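CG14216 (Drosophila melanogaster, PDB 3P9Y) probably dephosphorylates the C-terminal domain of RNA polymerase II as an Ssu72-family protein phosphatase, with a role in RNA processing and transcription termination. Local coordinates at residues A[139-144]-A[191-196]. The protein carries 2 engineered substitutions. Sequence-based numbering, arbitrary orientation.
Sequences HVLNVD and ILHSVL
The carbonyl oxygen of Val140 is met from two sources on the neighbouring strand: it accepts the backbone N-H of Ser194 over 3.0 Å (N to O), and the CA of His193 lies 3.3 Å from the same oxygen, its C-H directed at it. One strong N-H bond with a weaker C-H contact beside it is how antiparallel pairing often uses a carbonyl. Val140 with Ser194 and Asn142 with Leu192 are the hydrogen-bonded pairs, while His139 with Val195 and Leu141 with His193 are non-hydrogen-bonded. In the Asn142–Leu192 pair the bonds are unequal, 2.8 Å from Asn142 N to Leu192 O but 3.3 Å from Leu192 N to Asn142 O.

One face carries the two histidines. With CG of His193 anti to its backbone N (chi1 177°), the imidazole runs along the sheet toward His139, and its NE2 lies 3.1 Å from His139 ND1 in a bent hydrogen bond. The rings meet at their edges, neither lying over the other's face, with their planes inclined by 40°. Methyl CD2 of Leu141 packs against the His193 ring, 3.4 Å from its CD2 atom, and CG2 of Val195 lies near ND1 of His139. An alanine in place of His193 would probably leave His139 ND1 without this mate and take away the ring that packs on the Leu141 methyl. On the other face, CG2 of Val140 touches CD1 of Leu196, and the Ser194 hydroxyl bonds to Tyr120 of helix 117-128.

Strand 192-197 thus adds an antiparallel edge to the otherwise parallel sheet of this low-molecular-weight protein tyrosine phosphatase-like fold. Because His139 NE2 bonds to Asp173, at the start of helix 172-187, this Asp173–His139–His193 chain of hydrogen bonds would be expected to polarise the imidazoles and couple their protonation.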
ATOM      1  N   HIS A 139       9.724  -8.274   7.133  1.00 17.05           N
ATOM      2  CA  HIS A 139       9.475  -7.200   8.085  1.00 17.47           C
ATOM      3  C   HIS A 139       8.197  -6.449   7.744  1.00 16.44           C
ATOM      4  O   HIS A 139       8.094  -5.854   6.682  1.00 15.55           O
ATOM      5  CB  HIS A 139      10.648  -6.226   8.098  1.00 16.49           C
ATOM      6  CG  HIS A 139      11.947  -6.856   8.489  1.00 18.72           C
ATOM      7  ND1 HIS A 139      12.247  -7.197   9.790  1.00 18.43           N
ATOM      8  CD2 HIS A 139      13.024  -7.205   7.750  1.00 17.91           C
ATOM      9  CE1 HIS A 139      13.453  -7.734   9.835  1.00 19.68           C
ATOM     10  NE2 HIS A 139      13.946  -7.748   8.611  1.00 18.98           N
ATOM     11  N   VAL A 140       7.225  -6.481   8.645  1.00 15.36           N
ATOM     12  CA  VAL A 140       6.004  -5.708   8.467  1.00 15.07           C
ATOM     13  C   VAL A 140       6.154  -4.384   9.215  1.00 16.01           C
ATOM     14  O   VAL A 140       6.481  -4.360  10.404  1.00 15.60           O
ATOM     15  CB  VAL A 140       4.764  -6.492   8.953  1.00 15.84           C
ATOM     16  CG1 VAL A 140       3.489  -5.753   8.604  1.00 14.42           C
ATOM     17  CG2 VAL A 140       4.752  -7.881   8.327  1.00 15.63           C
ATOM     18  N   LEU A 141       5.939  -3.281   8.502  1.00 15.04           N
ATOM     19  CA  LEU A 141       6.120  -1.947   9.054  1.00 14.05           C
ATOM     20  C   LEU A 141       4.866  -1.123   8.824  1.00 15.19           C
ATOM     21  O   LEU A 141       4.370  -1.050   7.699  1.00 14.38           O
ATOM     22  CB  LEU A 141       7.298  -1.258   8.367  1.00 14.78           C
ATOM     23  CG  LEU A 141       8.634  -1.999   8.414  1.00 15.53           C
ATOM     24  CD1 LEU A 141       9.624  -1.380   7.434  1.00 16.97           C
ATOM     25  CD2 LEU A 141       9.193  -1.991   9.833  1.00 14.88           C
ATOM     26  N   ASN A 142       4.343  -0.503   9.876  1.00 14.81           N
ATOM     27  CA  ASN A 142       3.178   0.356   9.726  1.00 15.65           C
ATOM     28  C   ASN A 142       3.567   1.813   9.786  1.00 15.32           C
ATOM     29  O   ASN A 142       4.235   2.250  10.719  1.00 14.72           O
ATOM     30  CB  ASN A 142       2.130   0.087  10.803  1.00 15.23           C
ATOM     31  CG  ASN A 142       0.864   0.897  10.582  1.00 16.36           C
ATOM     32  OD1 ASN A 142       0.049   0.578   9.713  1.00 15.31           O
ATOM     33  ND2 ASN A 142       0.700   1.958  11.358  1.00 16.68           N
ATOM     34  N   VAL A 143       3.135   2.558   8.777  1.00 15.51           N
ATOM     35  CA  VAL A 143       3.325   3.994   8.726  1.00 15.43           C
ATOM     36  C   VAL A 143       1.962   4.621   8.452  1.00 16.51           C
ATOM     37  O   VAL A 143       1.414   4.471   7.365  1.00 16.47           O
ATOM     38  CB  VAL A 143       4.298   4.394   7.610  1.00 16.95           C
ATOM     39  CG1 VAL A 143       4.462   5.905   7.573  1.00 17.09           C
ATOM     40  CG2 VAL A 143       5.652   3.713   7.806  1.00 18.54           C
ATOM     41  N   ASP A 144       1.415   5.318   9.443  1.00 16.94           N
ATOM     42  CA  ASP A 144       0.079   5.891   9.327  1.00 17.61           C
ATOM     43  C   ASP A 144      -0.034   6.886   8.184  1.00 17.19           C
ATOM     44  O   ASP A 144       0.730   7.848   8.105  1.00 16.44           O
ATOM     45  CB  ASP A 144      -0.317   6.577  10.629  1.00 18.55           C
ATOM     46  CG  ASP A 144      -0.695   5.588  11.703  1.00 22.64           C
ATOM     47  OD1 ASP A 144      -1.059   4.443  11.354  1.00 21.83           O
ATOM     48  OD2 ASP A 144      -0.638   5.954  12.895  1.00 26.16           O
ATOM     49  N   ILE A 191       6.527   3.994  14.056  1.00 14.06           N
ATOM     50  CA  ILE A 191       6.464   2.872  13.142  1.00 14.27           C
ATOM     51  C   ILE A 191       6.182   1.614  13.950  1.00 15.17           C
ATOM     52  O   ILE A 191       6.876   1.339  14.931  1.00 16.05           O
ATOM     53  CB  ILE A 191       7.798   2.696  12.398  1.00 14.29           C
ATOM     54  CG1 ILE A 191       8.112   3.942  11.563  1.00 14.26           C
ATOM     55  CG2 ILE A 191       7.755   1.453  11.506  1.00 14.69           C
ATOM     56  CD1 ILE A 191       9.445   3.872  10.859  1.00 16.10           C
ATOM     57  N   LEU A 192       5.159   0.861  13.561  1.00 13.60           N
ATOM     58  CA  LEU A 192       4.911  -0.437  14.177  1.00 15.60           C
ATOM     59  C   LEU A 192       5.718  -1.465  13.394  1.00 16.37           C
ATOM     60  O   LEU A 192       5.751  -1.424  12.165  1.00 15.11           O
ATOM     61  CB  LEU A 192       3.420  -0.797  14.142  1.00 14.93           C
ATOM     62  CG  LEU A 192       2.447   0.291  14.605  1.00 16.10           C
ATOM     63  CD1 LEU A 192       1.012  -0.202  14.489  1.00 16.15           C
ATOM     64  CD2 LEU A 192       2.747   0.731  16.039  1.00 15.97           C
ATOM     65  N   HIS A 193       6.367  -2.384  14.098  1.00 15.98           N
ATOM     66  CA  HIS A 193       7.233  -3.353  13.443  1.00 15.82           C
ATOM     67  C   HIS A 193       7.038  -4.764  13.983  1.00 17.67           C
ATOM     68  O   HIS A 193       7.011  -4.978  15.195  1.00 16.65           O
ATOM     69  CB  HIS A 193       8.694  -2.952  13.608  1.00 15.71           C
ATOM     70  CG  HIS A 193       9.655  -3.937  13.018  1.00 16.87           C
ATOM     71  ND1 HIS A 193      10.859  -4.256  13.611  1.00 17.25           N
ATOM     72  CD2 HIS A 193       9.588  -4.673  11.885  1.00 16.31           C
ATOM     73  CE1 HIS A 193      11.491  -5.142  12.865  1.00 17.12           C
ATOM     74  NE2 HIS A 193      10.741  -5.415  11.814  1.00 16.34           N
ATOM     75  N   SER A 194       6.890  -5.716  13.066  1.00 16.83           N
ATOM     76  CA  SER A 194       6.873  -7.129  13.415  1.00 19.03           C
ATOM     77  C   SER A 194       7.749  -7.881  12.431  1.00 20.12           C
ATOM     78  O   SER A 194       7.814  -7.526  11.252  1.00 17.87           O
ATOM     79  CB  SER A 194       5.451  -7.688  13.357  1.00 18.90           C
ATOM     80  OG  SER A 194       4.628  -7.092  14.341  1.00 17.92           O
ATOM     81  N   VAL A 195       8.430  -8.912  12.919  1.00 19.61           N
ATOM     82  CA  VAL A 195       9.149  -9.827  12.045  1.00 20.79           C
ATOM     83  C   VAL A 195       8.377 -11.133  11.958  1.00 22.14           C
ATOM     84  O   VAL A 195       8.172 -11.810  12.965  1.00 22.08           O
ATOM     85  CB  VAL A 195      10.561 -10.129  12.565  1.00 21.03           C
ATOM     86  CG1 VAL A 195      11.327 -10.950  11.544  1.00 22.75           C
ATOM     87  CG2 VAL A 195      11.303  -8.838  12.882  1.00 20.78           C
ATOM     88  N   LEU A 196       7.944 -11.482  10.753  1.00 22.26           N
ATOM     89  CA  LEU A 196       7.254 -12.743  10.524  1.00 23.30           C
ATOM     90  C   LEU A 196       8.085 -13.601   9.584  1.00 25.56           C
ATOM     91  O   LEU A 196       9.148 -13.183   9.134  1.00 25.86           O
ATOM     92  CB  LEU A 196       5.867 -12.480   9.950  1.00 23.77           C
ATOM     93  CG  LEU A 196       5.006 -11.642  10.896  1.00 25.54           C
ATOM     94  CD1 LEU A 196       3.864 -10.970  10.159  1.00 25.52           C
ATOM     95  CD2 LEU A 196       4.484 -12.505  12.036  1.00 26.73           C
TER